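PDB 2I79: acetyltransferase, GNAT family from Streptococcus pneumoniae, which binds acetyl coenzyme A and probably transfers its acetyl group to an amino group of a substrate, as other GNAT-family acetyltransferases do. Local coordinates for residues Leu126-Arg131 with His137-His142; Ile92-Arg97 with Ser105-Glu110; Arg152-Glu157 with Ile162-Met167. One frame throughout, in Å; residues are numbered along the deposited sequence.

All three contacts reach the same mixed sheet of the GNAT fold, and contacts 1 and 2 share one bound acetyl coenzyme A. Both bond its acetyl oxygen, through Tyr139 OH and Ile92 N. Contact 2 also holds the pantetheine arm and pyrophosphate, and contact 1 alone of the two reaches the 3'-phosphate. Their centres are about 13 Å apart, and they meet where Lys141 NZ of contact 1 lies 2.7 Å from Ser105 OG of contact 2. Contact 3 is centred about 12 Å from the centre of contact 1 and joins it through sheet bonds, among them Tyr165 N to Val128 O at 2.7 Å. It lies about 21 Å from contact 2 by centres, without touching it, and faces the second subunit.

Contact 1: Leu126-Arg131 with His137-His142; sequences LTVQTR and HLYQKH. With ACO (acetyl coenzyme *a), chain G.
Leu126 packs over one face of the Tyr139 ring. Its CD1 lies 3.3 Å from Tyr139 CZ, displaced toward the rim of the ring. This is a CH-pi contact, with CD1 3.6 Å from the ring centroid and 28° off the normal. Leu126 CG sits between the backbone N and the carbonyl carbon (chi1 64°), which brings both methyls against the ring. Val128 CG2 adds a looser contact, 4.3 Å from Tyr139 CD2. The packed ring holds its hydroxyl at the thioester. Tyr139 OH gives a short hydrogen bond of 2.5 Å to the acetyl oxygen O of the cofactor, which comes in at the ring edge. Leu126 CD1 also touches the acetyl methyl CH3 at 3.5 Å. His137, two residues before Tyr139, serves the other end of the ligand. His137 NE2 donates to the 3'-phosphate oxygen O8A at 2.8 Å, nearly straight (166°) and in the ring plane. His142 ND1 bonds back to Leu138 O at 3.2 Å. Phe144 meets the Tyr139 ring edge-to-face. Helix 133-141 packs on strand 123-129 through Tyr139, and Leu90 and Ile92 of the neighbouring strand 87-94 also touch that residue.

Contact 2: Ile92-Arg97 with Ser105-Glu110; sequences IVIGKR and SLLLEE. With ACO (acetyl coenzyme *a), chain G.
Ile92 and Leu108 meet at about a right angle. Only the end of the isoleucine does the touching: Ile92 CD1 runs into the branch point of the leucine, 3.4 Å from Leu108 CG. The two carbons are closer than apolar carbons normally come. CD1 also lies 3.8 Å from Leu108 CD2, so it is set against the body of the side chain and not against one methyl. Ile92 CG1 is anti to the carbonyl carbon (chi1 -52°) and chi2 is extended, which carries CD1 out to the helix. One pair further along the strand, Ile94 and Leu107 cross obliquely and meet methyl to methyl, Ile94 CD1 to Leu107 CD2 at 3.6 Å. Val93, between the two isoleucines, points away from this helix and packs on Phe21 and Val25 of helix 15-26.

The strand backbone serves the cofactor. Ile92 N donates to the acetyl oxygen O at 2.9 Å. Ile92 O accepts from N4P of the pantetheine arm at 3.0 Å, and Ile94 N donates to O9P at 2.8 Å. The arm thus binds like an extra strand. At the start of helix 103-117, Ser105 N and OG both hold pyrophosphate oxygen O2A, with Ser105 N at 2.9 Å. Asn100, Gly102 and Gly104 also bond the cofactor through backbone N, as in the GNAT pyrophosphate-binding loop.

Apolar side chains fix strand 87-94 against the helix, while main-chain N and O atoms, with the Ser105 hydroxyl, grip the ligand. The N-terminal end of the helix would probably also stabilise the negative pyrophosphate.

Contact 3: Arg152-Glu157 with Ile162-Met167; sequences RGAYIE and IDVYLM
A classic beta bulge marks this part of the hairpin, with Gly153 and Ala154 both facing Ile162. Ala154 and Ile162 form an antiparallel hydrogen-bonded pair. Ile162 N donates to Ala154 O at 2.9 Å, almost straight (170°). The return bond, Ala154 N to Ile162 O, is longer at 3.2 Å and more bent. On the face shared by this pair, Ile162 touches two neighbours. Its CG1 reaches Ala154 CB at 3.7 Å, and its CG2 meets Ile156 CD1 at 4.0 Å. Ile162 CG1 lies between the backbone N and the carbonyl carbon (chi1 63°), which sets it by Ala154 and CG2 by Ile156. The Ile156 and Ile162 side chains cross at about a right angle. Val164 CG2 packs on Gly153 CA at 3.8 Å.

The hairpin is formed by the last two strands in the chain. Within this chain 145-156 is outermost in the sheet, and 160-170 lies between it and 123-129. The chain turns a corner at the bulge. A water joins this corner to the partner strand, accepting from Arg152 N at 2.8 Å and donating to Asp163 OD1. Arg152 NH1 bonds to Arg122 O of the second subunit, and Tyr155 O accepts from Arg83 of that subunit.

Contact 1: Leu126-Arg131 with His137-His142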
loop_
_atom_site.group_PDB
_atom_site.type_symbol
_atom_site.label_atom_id
_atom_site.label_comp_id
_atom_site.label_asym_id
_atom_site.label_seq_id
_atom_site.Cartn_x
_atom_site.Cartn_y
_atom_site.Cartn_z
ATOM N N LEU A 126 -3.657 -8.148 -4.221
ATOM C CA LEU A 126 -4.279 -7.826 -2.951
ATOM C C LEU A 126 -3.660 -8.693 -1.885
ATOM O O LEU A 126 -2.843 -9.549 -2.180
ATOM C CB LEU A 126 -5.773 -8.100 -2.977
ATOM C CG LEU A 126 -6.276 -9.542 -3.171
ATOM C CD1 LEU A 126 -7.686 -9.495 -2.695
ATOM C CD2 LEU A 126 -6.226 -10.057 -4.588
ATOM N N THR A 127 -4.035 -8.417 -0.645
ATOM C CA THR A 127 -3.770 -9.273 0.480
ATOM C C THR A 127 -5.148 -9.649 1.015
ATOM O O THR A 127 -6.080 -8.832 0.963
ATOM C CB THR A 127 -2.973 -8.568 1.583
ATOM O OG1 THR A 127 -3.764 -7.513 2.085
ATOM C CG2 THR A 127 -1.684 -7.972 1.068
ATOM N N VAL A 128 -5.253 -10.874 1.528
ATOM C CA VAL A 128 -6.509 -11.466 1.998
ATOM C C VAL A 128 -6.211 -12.230 3.300
ATOM O O VAL A 128 -5.248 -13.004 3.344
ATOM C CB VAL A 128 -7.101 -12.504 0.943
ATOM C CG1 VAL A 128 -8.446 -13.092 1.422
ATOM C CG2 VAL A 128 -7.302 -11.829 -0.421
ATOM N N GLN A 129 -7.043 -12.069 4.332
ATOM C CA GLN A 129 -6.833 -12.822 5.571
ATOM C C GLN A 129 -6.868 -14.334 5.264
ATOM O O GLN A 129 -7.703 -14.803 4.490
ATOM C CB GLN A 129 -7.867 -12.458 6.630
ATOM C CG GLN A 129 -7.847 -11.001 7.118
ATOM C CD GLN A 129 -9.079 -10.649 7.968
ATOM O OE1 GLN A 129 -9.946 -11.500 8.217
ATOM N NE2 GLN A 129 -9.165 -9.388 8.404
ATOM N N THR A 130 -5.937 -15.095 5.809
ATOM C CA THR A 130 -5.847 -16.512 5.401
ATOM C C THR A 130 -7.142 -17.269 5.752
ATOM O O THR A 130 -7.608 -18.116 4.996
ATOM C CB THR A 130 -4.616 -17.205 5.968
ATOM O OG1 THR A 130 -4.661 -17.151 7.392
ATOM C CG2 THR A 130 -3.347 -16.536 5.461
ATOM N N ARG A 131 -7.770 -16.878 6.856
ATOM C CA ARG A 131 -9.059 -17.448 7.255
ATOM C C ARG A 131 -10.242 -17.071 6.361
ATOM O O ARG A 131 -11.302 -17.667 6.477
ATOM C CB ARG A 131 -9.384 -16.994 8.684
ATOM C CG ARG A 131 -9.739 -15.528 8.770
ATOM C CD ARG A 131 -10.138 -15.098 10.147
ATOM N NE ARG A 131 -10.493 -13.704 10.088
ATOM C CZ ARG A 131 -11.450 -13.101 10.798
ATOM N NH1 ARG A 131 -12.203 -13.748 11.676
ATOM N NH2 ARG A 131 -11.651 -11.808 10.627
ATOM N N HIS A 137 -10.822 -18.461 -2.190
ATOM C CA HIS A 137 -11.394 -19.258 -3.274
ATOM C C HIS A 137 -11.814 -18.440 -4.513
ATOM O O HIS A 137 -11.561 -18.848 -5.671
ATOM C CB HIS A 137 -12.602 -20.037 -2.772
ATOM C CG HIS A 137 -13.346 -20.724 -3.864
ATOM N ND1 HIS A 137 -12.953 -21.940 -4.375
ATOM C CD2 HIS A 137 -14.430 -20.345 -4.578
ATOM C CE1 HIS A 137 -13.781 -22.296 -5.343
ATOM N NE2 HIS A 137 -14.679 -21.337 -5.493
ATOM N N LEU A 138 -12.499 -17.328 -4.264
ATOM C CA LEU A 138 -13.021 -16.514 -5.339
ATOM C C LEU A 138 -11.843 -16.063 -6.185
ATOM O O LEU A 138 -11.855 -16.227 -7.396
ATOM C CB LEU A 138 -13.817 -15.303 -4.802
ATOM C CG LEU A 138 -14.290 -14.260 -5.853
ATOM C CD1 LEU A 138 -15.425 -14.778 -6.736
ATOM C CD2 LEU A 138 -14.672 -12.967 -5.208
ATOM N N TYR A 139 -10.824 -15.506 -5.543
ATOM C CA TYR A 139 -9.669 -15.009 -6.272
ATOM C C TYR A 139 -8.905 -16.113 -7.047
ATOM O O TYR A 139 -8.527 -15.894 -8.214
ATOM C CB TYR A 139 -8.768 -14.201 -5.342
ATOM C CG TYR A 139 -9.323 -12.818 -5.055
ATOM C CD1 TYR A 139 -9.269 -11.817 -6.029
ATOM C CD2 TYR A 139 -9.878 -12.497 -3.828
ATOM C CE1 TYR A 139 -9.742 -10.523 -5.783
ATOM C CE2 TYR A 139 -10.377 -11.200 -3.568
ATOM C CZ TYR A 139 -10.304 -10.222 -4.558
ATOM O OH TYR A 139 -10.769 -8.929 -4.341
ATOM N N GLN A 140 -8.707 -17.284 -6.430
ATOM C CA GLN A 140 -8.061 -18.419 -7.125
ATOM C C GLN A 140 -8.832 -18.776 -8.392
ATOM O O GLN A 140 -8.252 -19.004 -9.437
ATOM C CB GLN A 140 -7.945 -19.642 -6.208
ATOM C CG GLN A 140 -6.943 -19.451 -5.063
ATOM C CD GLN A 140 -6.645 -20.749 -4.304
ATOM O OE1 GLN A 140 -7.384 -21.167 -3.398
ATOM N NE2 GLN A 140 -5.554 -21.393 -4.685
ATOM N N LYS A 141 -10.154 -18.807 -8.292
ATOM C CA LYS A 141 -10.997 -19.070 -9.450
ATOM C C LYS A 141 -10.670 -18.166 -10.653
ATOM O O LYS A 141 -10.785 -18.590 -11.795
ATOM C CB LYS A 141 -12.471 -18.916 -9.049
ATOM C CG LYS A 141 -13.521 -19.256 -10.123
ATOM C CD LYS A 141 -14.950 -19.177 -9.484
ATOM C CE LYS A 141 -16.023 -18.535 -10.421
ATOM N NZ LYS A 141 -17.368 -18.304 -9.729
ATOM N N HIS A 142 -10.261 -16.922 -10.402
ATOM C CA HIS A 142 -10.052 -15.980 -11.488
ATOM C C HIS A 142 -8.600 -15.797 -11.804
ATOM O O HIS A 142 -8.228 -14.772 -12.373
ATOM C CB HIS A 142 -10.727 -14.639 -11.175
ATOM C CG HIS A 142 -12.217 -14.713 -11.222
ATOM N ND1 HIS A 142 -12.970 -15.148 -10.154
ATOM C CD2 HIS A 142 -13.092 -14.462 -12.226
ATOM C CE1 HIS A 142 -14.246 -15.158 -10.495
ATOM N NE2 HIS A 142 -14.349 -14.755 -11.750
HETATM N N1A ACO G . -14.912 -21.536 1.723
HETATM C C2A ACO G . -14.684 -21.719 0.405
HETATM N N3A ACO G . -15.507 -21.239 -0.549
HETATM C C4A ACO G . -16.610 -20.538 -0.225
HETATM C C5A ACO G . -16.919 -20.281 1.180
HETATM C C6A ACO G . -15.977 -20.829 2.167
HETATM N N6A ACO G . -16.199 -20.635 3.485
HETATM N N7A ACO G . -18.055 -19.580 1.209
HETATM C C8A ACO G . -18.434 -19.398 -0.092
HETATM N N9A ACO G . -17.568 -19.977 -0.941
HETATM C C1B ACO G . -17.531 -20.040 -2.430
HETATM C C2B ACO G . -18.826 -20.238 -3.202
HETATM O O2B ACO G . -19.163 -21.620 -3.339
HETATM C C3B ACO G . -18.445 -19.647 -4.535
HETATM O O3B ACO G . -17.579 -20.467 -5.297
HETATM P P3B ACO G . -18.030 -21.275 -6.603
HETATM O O7A ACO G . -18.835 -22.332 -5.864
HETATM O O8A ACO G . -16.772 -21.759 -7.284
HETATM O O9A ACO G . -18.798 -20.311 -7.473
HETATM C C4B ACO G . -17.560 -18.472 -4.146
HETATM O O4B ACO G . -16.949 -18.831 -2.913
HETATM C C5B ACO G . -18.384 -17.195 -4.034
HETATM O O5B ACO G . -18.446 -16.658 -5.360
HETATM P P1A ACO G . -19.485 -15.469 -5.659
HETATM O O1A ACO G . -20.849 -15.824 -5.129
HETATM O O2A ACO G . -19.266 -15.099 -7.112
HETATM O O3A ACO G . -18.920 -14.352 -4.632
HETATM P P2A ACO G . -19.747 -13.445 -3.548
HETATM O O4A ACO G . -20.208 -14.185 -2.288
HETATM O O5A ACO G . -20.740 -12.671 -4.382
HETATM O O6A ACO G . -18.484 -12.494 -3.141
HETATM C CBP ACO G . -16.884 -11.987 -1.361
HETATM C CCP ACO G . -17.407 -13.001 -2.360
HETATM C CDP ACO G . -15.656 -12.597 -0.669
HETATM C CEP ACO G . -16.534 -10.701 -2.125
HETATM C CAP ACO G . -17.968 -11.694 -0.317
HETATM O OAP ACO G . -18.246 -12.856 0.499
HETATM C C9P ACO G . -17.587 -10.512 0.560
HETATM O O9P ACO G . -17.812 -9.379 0.179
HETATM N N8P ACO G . -17.037 -10.772 1.740
HETATM C C7P ACO G . -16.653 -9.759 2.729
HETATM C C6P ACO G . -15.581 -8.784 2.242
HETATM C C5P ACO G . -14.365 -9.516 1.747
HETATM O O5P ACO G . -13.842 -10.350 2.458
HETATM N N4P ACO G . -13.926 -9.209 0.533
HETATM C C3P ACO G . -12.757 -9.819 -0.079
HETATM C C2P ACO G . -11.440 -9.351 0.526
HETATM S S1P ACO G . -11.231 -7.621 0.209
HETATM C C ACO G . -10.307 -7.346 -1.099
HETATM O O ACO G . -10.838 -7.719 -2.119
HETATM C CH3 ACO G . -8.946 -6.692 -0.937
#

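Contact 2: Ile92-Arg97 with Ser105-Glu110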
loop_
_atom_site.group_PDB
_atom_site.type_symbol
_atom_site.label_atom_id
_atom_site.label_comp_id
_atom_site.label_asym_id
_atom_site.label_seq_id
_atom_site.Cartn_x
_atom_site.Cartn_y
_atom_site.Cartn_z
ATOM N N ILE A 92 -12.694 -5.804 -3.353
ATOM C CA ILE A 92 -14.108 -6.146 -3.639
ATOM C C ILE A 92 -14.894 -6.395 -2.351
ATOM O O ILE A 92 -14.422 -7.061 -1.431
ATOM C CB ILE A 92 -14.240 -7.421 -4.536
ATOM C CG1 ILE A 92 -13.376 -7.292 -5.801
ATOM C CG2 ILE A 92 -15.730 -7.709 -4.963
ATOM C CD1 ILE A 92 -13.460 -8.512 -6.744
ATOM N N VAL A 93 -16.114 -5.881 -2.280
ATOM C CA VAL A 93 -16.991 -6.243 -1.180
ATOM C C VAL A 93 -18.417 -6.299 -1.688
ATOM O O VAL A 93 -18.814 -5.473 -2.511
ATOM C CB VAL A 93 -16.846 -5.293 0.030
ATOM C CG1 VAL A 93 -17.085 -3.840 -0.387
ATOM C CG2 VAL A 93 -17.790 -5.709 1.137
ATOM N N ILE A 94 -19.141 -7.331 -1.222
ATOM C CA ILE A 94 -20.550 -7.586 -1.567
ATOM C C ILE A 94 -21.338 -7.550 -0.252
ATOM O O ILE A 94 -20.825 -7.971 0.796
ATOM C CB ILE A 94 -20.737 -8.954 -2.277
ATOM C CG1 ILE A 94 -19.896 -9.024 -3.573
ATOM C CG2 ILE A 94 -22.205 -9.219 -2.629
ATOM C CD1 ILE A 94 -20.319 -8.038 -4.676
ATOM N N GLY A 95 -22.548 -6.977 -0.289
ATOM C CA GLY A 95 -23.448 -7.050 0.856
ATOM C C GLY A 95 -23.701 -8.499 1.217
ATOM O O GLY A 95 -23.906 -9.334 0.334
ATOM N N LYS A 96 -23.650 -8.791 2.511
ATOM C CA LYS A 96 -23.709 -10.138 3.026
ATOM C C LYS A 96 -24.969 -10.833 2.529
ATOM O O LYS A 96 -24.922 -11.950 2.037
ATOM C CB LYS A 96 -23.674 -10.118 4.557
ATOM C CG LYS A 96 -23.480 -11.498 5.205
ATOM C CD LYS A 96 -23.125 -11.385 6.708
ATOM C CE LYS A 96 -23.170 -12.765 7.364
ATOM N NZ LYS A 96 -22.537 -12.868 8.737
ATOM N N ARG A 97 -26.081 -10.113 2.614
ATOM C CA ARG A 97 -27.374 -10.577 2.121
ATOM C C ARG A 97 -27.315 -11.187 0.696
ATOM O O ARG A 97 -28.149 -12.031 0.374
ATOM C CB ARG A 97 -28.385 -9.408 2.166
ATOM C CG ARG A 97 -29.828 -9.815 2.403
ATOM C CD ARG A 97 -30.531 -8.900 3.489
ATOM N NE ARG A 97 -29.863 -8.996 4.811
ATOM C CZ ARG A 97 -29.180 -8.020 5.429
ATOM N NH1 ARG A 97 -29.049 -6.796 4.888
ATOM N NH2 ARG A 97 -28.626 -8.270 6.621
ATOM N N SER A 105 -18.019 -12.817 -8.456
ATOM C CA SER A 105 -17.355 -13.276 -9.683
ATOM C C SER A 105 -17.585 -12.381 -10.876
ATOM O O SER A 105 -16.674 -12.118 -11.625
ATOM C CB SER A 105 -17.831 -14.678 -10.085
ATOM O OG SER A 105 -17.271 -15.628 -9.235
ATOM N N LEU A 106 -18.826 -11.983 -11.089
ATOM C CA LEU A 106 -19.165 -11.086 -12.189
ATOM C C LEU A 106 -18.362 -9.766 -12.133
ATOM O O LEU A 106 -17.825 -9.291 -13.144
ATOM C CB LEU A 106 -20.649 -10.781 -12.110
ATOM C CG LEU A 106 -21.506 -10.707 -13.369
ATOM C CD1 LEU A 106 -21.108 -11.749 -14.440
ATOM C CD2 LEU A 106 -22.988 -10.880 -12.897
ATOM N N LEU A 107 -18.286 -9.202 -10.933
ATOM C CA LEU A 107 -17.570 -7.950 -10.678
ATOM C C LEU A 107 -16.060 -8.137 -10.837
ATOM O O LEU A 107 -15.396 -7.340 -11.502
ATOM C CB LEU A 107 -17.893 -7.452 -9.261
ATOM C CG LEU A 107 -18.607 -6.125 -8.938
ATOM C CD1 LEU A 107 -19.400 -5.490 -10.096
ATOM C CD2 LEU A 107 -19.475 -6.333 -7.695
ATOM N N LEU A 108 -15.524 -9.207 -10.248
ATOM C CA LEU A 108 -14.105 -9.525 -10.411
ATOM C C LEU A 108 -13.753 -9.666 -11.887
ATOM O O LEU A 108 -12.724 -9.155 -12.327
ATOM C CB LEU A 108 -13.705 -10.823 -9.680
ATOM C CG LEU A 108 -12.332 -10.852 -9.004
ATOM C CD1 LEU A 108 -11.779 -12.196 -9.025
ATOM C CD2 LEU A 108 -11.287 -9.824 -9.586
ATOM N N GLU A 109 -14.596 -10.357 -12.653
ATOM C CA GLU A 109 -14.282 -10.567 -14.072
ATOM C C GLU A 109 -14.353 -9.289 -14.869
ATOM O O GLU A 109 -13.553 -9.080 -15.778
ATOM C CB GLU A 109 -15.174 -11.602 -14.738
ATOM C CG GLU A 109 -14.390 -12.795 -15.416
ATOM C CD GLU A 109 -12.916 -12.481 -15.831
ATOM O OE1 GLU A 109 -12.025 -13.235 -15.367
ATOM O OE2 GLU A 109 -12.645 -11.501 -16.603
ATOM N N GLU A 110 -15.316 -8.435 -14.544
ATOM C CA GLU A 110 -15.412 -7.147 -15.219
ATOM C C GLU A 110 -14.194 -6.274 -14.926
ATOM O O GLU A 110 -13.682 -5.553 -15.814
ATOM C CB GLU A 110 -16.694 -6.415 -14.840
ATOM C CG GLU A 110 -17.941 -6.956 -15.530
ATOM C CD GLU A 110 -17.738 -7.225 -17.021
ATOM O OE1 GLU A 110 -17.222 -6.332 -17.729
ATOM O OE2 GLU A 110 -18.082 -8.348 -17.475
HETATM N N1A ACO G . -14.912 -21.536 1.723
HETATM C C2A ACO G . -14.684 -21.719 0.405
HETATM N N3A ACO G . -15.507 -21.239 -0.549
HETATM C C4A ACO G . -16.610 -20.538 -0.225
HETATM C C5A ACO G . -16.919 -20.281 1.180
HETATM C C6A ACO G . -15.977 -20.829 2.167
HETATM N N6A ACO G . -16.199 -20.635 3.485
HETATM N N7A ACO G . -18.055 -19.580 1.209
HETATM C C8A ACO G . -18.434 -19.398 -0.092
HETATM N N9A ACO G . -17.568 -19.977 -0.941
HETATM C C1B ACO G . -17.531 -20.040 -2.430
HETATM C C2B ACO G . -18.826 -20.238 -3.202
HETATM O O2B ACO G . -19.163 -21.620 -3.339
HETATM C C3B ACO G . -18.445 -19.647 -4.535
HETATM O O3B ACO G . -17.579 -20.467 -5.297
HETATM P P3B ACO G . -18.030 -21.275 -6.603
HETATM O O7A ACO G . -18.835 -22.332 -5.864
HETATM O O8A ACO G . -16.772 -21.759 -7.284
HETATM O O9A ACO G . -18.798 -20.311 -7.473
HETATM C C4B ACO G . -17.560 -18.472 -4.146
HETATM O O4B ACO G . -16.949 -18.831 -2.913
HETATM C C5B ACO G . -18.384 -17.195 -4.034
HETATM O O5B ACO G . -18.446 -16.658 -5.360
HETATM P P1A ACO G . -19.485 -15.469 -5.659
HETATM O O1A ACO G . -20.849 -15.824 -5.129
HETATM O O2A ACO G . -19.266 -15.099 -7.112
HETATM O O3A ACO G . -18.920 -14.352 -4.632
HETATM P P2A ACO G . -19.747 -13.445 -3.548
HETATM O O4A ACO G . -20.208 -14.185 -2.288
HETATM O O5A ACO G . -20.740 -12.671 -4.382
HETATM O O6A ACO G . -18.484 -12.494 -3.141
HETATM C CBP ACO G . -16.884 -11.987 -1.361
HETATM C CCP ACO G . -17.407 -13.001 -2.360
HETATM C CDP ACO G . -15.656 -12.597 -0.669
HETATM C CEP ACO G . -16.534 -10.701 -2.125
HETATM C CAP ACO G . -17.968 -11.694 -0.317
HETATM O OAP ACO G . -18.246 -12.856 0.499
HETATM C C9P ACO G . -17.587 -10.512 0.560
HETATM O O9P ACO G . -17.812 -9.379 0.179
HETATM N N8P ACO G . -17.037 -10.772 1.740
HETATM C C7P ACO G . -16.653 -9.759 2.729
HETATM C C6P ACO G . -15.581 -8.784 2.242
HETATM C C5P ACO G . -14.365 -9.516 1.747
HETATM O O5P ACO G . -13.842 -10.350 2.458
HETATM N N4P ACO G . -13.926 -9.209 0.533
HETATM C C3P ACO G . -12.757 -9.819 -0.079
HETATM C C2P ACO G . -11.440 -9.351 0.526
HETATM S S1P ACO G . -11.231 -7.621 0.209
HETATM C C ACO G . -10.307 -7.346 -1.099
HETATM O O ACO G . -10.838 -7.719 -2.119
HETATM C CH3 ACO G . -8.946 -6.692 -0.937
#

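Contact 3: Arg152-Glu157 with Ile162-Met167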
loop_
_atom_site.group_PDB
_atom_site.type_symbol
_atom_site.label_atom_id
_atom_site.label_comp_id
_atom_site.label_asym_id
_atom_site.label_seq_id
_atom_site.Cartn_x
_atom_site.Cartn_y
_atom_site.Cartn_z
ATOM N N ARG A 152 0.784 -11.209 11.391
ATOM C CA ARG A 152 0.261 -9.944 11.854
ATOM C C ARG A 152 -0.137 -9.035 10.697
ATOM O O ARG A 152 -0.024 -7.838 10.802
ATOM C CB ARG A 152 1.259 -9.222 12.775
ATOM C CG ARG A 152 1.819 -10.104 13.863
ATOM C CD ARG A 152 2.660 -9.361 14.830
ATOM N NE ARG A 152 3.024 -10.244 15.938
ATOM C CZ ARG A 152 3.878 -9.953 16.918
ATOM N NH1 ARG A 152 4.518 -8.794 16.958
ATOM N NH2 ARG A 152 4.117 -10.858 17.864
ATOM N N GLY A 153 -0.595 -9.591 9.589
ATOM C CA GLY A 153 -1.109 -8.786 8.498
ATOM C C GLY A 153 -2.369 -8.012 8.869
ATOM O O GLY A 153 -2.704 -7.014 8.242
ATOM N N ALA A 154 -3.077 -8.490 9.881
ATOM C CA ALA A 154 -4.324 -7.891 10.321
ATOM C C ALA A 154 -4.493 -8.092 11.833
ATOM O O ALA A 154 -4.022 -9.102 12.420
ATOM C CB ALA A 154 -5.483 -8.524 9.581
ATOM N N TYR A 155 -5.207 -7.138 12.428
ATOM C CA TYR A 155 -5.548 -7.137 13.837
ATOM C C TYR A 155 -7.072 -7.200 13.985
ATOM O O TYR A 155 -7.783 -6.380 13.393
ATOM C CB TYR A 155 -4.999 -5.849 14.433
ATOM C CG TYR A 155 -5.261 -5.656 15.894
ATOM C CD1 TYR A 155 -6.180 -4.697 16.341
ATOM C CD2 TYR A 155 -4.570 -6.395 16.833
ATOM C CE1 TYR A 155 -6.419 -4.512 17.693
ATOM C CE2 TYR A 155 -4.800 -6.225 18.194
ATOM C CZ TYR A 155 -5.718 -5.276 18.618
ATOM O OH TYR A 155 -5.927 -5.119 19.980
ATOM N N ILE A 156 -7.588 -8.174 14.737
ATOM C CA ILE A 156 -9.044 -8.317 14.921
ATOM C C ILE A 156 -9.424 -8.487 16.389
ATOM O O ILE A 156 -8.577 -8.762 17.229
ATOM C CB ILE A 156 -9.666 -9.520 14.102
ATOM C CG1 ILE A 156 -9.028 -10.859 14.489
ATOM C CG2 ILE A 156 -9.577 -9.287 12.592
ATOM C CD1 ILE A 156 -9.867 -12.081 14.085
ATOM N N GLU A 157 -10.713 -8.318 16.684
ATOM C CA GLU A 157 -11.278 -8.710 17.988
ATOM C C GLU A 157 -10.563 -8.079 19.189
ATOM O O GLU A 157 -10.494 -8.680 20.275
ATOM C CB GLU A 157 -11.265 -10.240 18.125
ATOM C CG GLU A 157 -12.173 -10.922 17.112
ATOM C CD GLU A 157 -11.979 -12.427 17.036
ATOM O OE1 GLU A 157 -11.130 -12.990 17.771
ATOM O OE2 GLU A 157 -12.690 -13.057 16.212
ATOM N N ILE A 162 -3.700 -11.874 13.113
ATOM C CA ILE A 162 -3.901 -12.960 12.168
ATOM C C ILE A 162 -3.058 -12.732 10.908
ATOM O O ILE A 162 -2.643 -11.598 10.595
ATOM C CB ILE A 162 -5.398 -13.138 11.779
ATOM C CG1 ILE A 162 -5.947 -11.897 11.050
ATOM C CG2 ILE A 162 -6.281 -13.498 13.002
ATOM C CD1 ILE A 162 -7.359 -12.119 10.544
ATOM N N ASP A 163 -2.852 -13.821 10.177
ATOM C CA ASP A 163 -2.091 -13.830 8.931
ATOM C C ASP A 163 -2.935 -13.461 7.719
ATOM O O ASP A 163 -4.154 -13.709 7.662
ATOM C CB ASP A 163 -1.491 -15.228 8.645
ATOM C CG ASP A 163 -0.402 -15.647 9.645
ATOM O OD1 ASP A 163 -0.542 -15.416 10.853
ATOM O OD2 ASP A 163 0.606 -16.242 9.220
ATOM N N VAL A 164 -2.233 -12.933 6.723
ATOM C CA VAL A 164 -2.773 -12.637 5.399
ATOM C C VAL A 164 -1.976 -13.345 4.295
ATOM O O VAL A 164 -0.793 -13.576 4.432
ATOM C CB VAL A 164 -2.832 -11.122 5.128
ATOM C CG1 VAL A 164 -3.752 -10.452 6.150
ATOM C CG2 VAL A 164 -1.429 -10.437 5.120
ATOM N N TYR A 165 -2.652 -13.684 3.206
ATOM C CA TYR A 165 -2.002 -14.085 1.980
ATOM C C TYR A 165 -1.791 -12.851 1.126
ATOM O O TYR A 165 -2.632 -11.972 1.057
ATOM C CB TYR A 165 -2.858 -15.090 1.194
ATOM C CG TYR A 165 -2.879 -16.515 1.780
ATOM C CD1 TYR A 165 -1.680 -17.194 2.070
ATOM C CD2 TYR A 165 -4.084 -17.179 2.006
ATOM C CE1 TYR A 165 -1.691 -18.502 2.592
ATOM C CE2 TYR A 165 -4.120 -18.478 2.512
ATOM C CZ TYR A 165 -2.907 -19.139 2.812
ATOM O OH TYR A 165 -2.904 -20.428 3.319
ATOM N N LEU A 166 -0.640 -12.810 0.486
ATOM C CA LEU A 166 -0.387 -11.977 -0.685
ATOM C C LEU A 166 -0.837 -12.726 -1.936
ATOM O O LEU A 166 -0.393 -13.868 -2.164
ATOM C CB LEU A 166 1.125 -11.771 -0.807
ATOM C CG LEU A 166 1.884 -11.150 0.361
ATOM C CD1 LEU A 166 3.408 -11.409 0.151
ATOM C CD2 LEU A 166 1.533 -9.669 0.415
ATOM N N MET A 167 -1.731 -12.125 -2.721
ATOM C CA MET A 167 -2.256 -12.787 -3.921
ATOM C C MET A 167 -2.069 -11.887 -5.155
ATOM O O MET A 167 -2.204 -10.649 -5.079
ATOM C CB MET A 167 -3.737 -13.100 -3.753
ATOM C CG MET A 167 -4.112 -13.997 -2.543
ATOM S SD MET A 167 -5.758 -14.735 -2.648
ATOM C CE MET A 167 -5.500 -15.784 -4.065
HETATM O O HOH W 1 -0.532 -13.301 12.657
#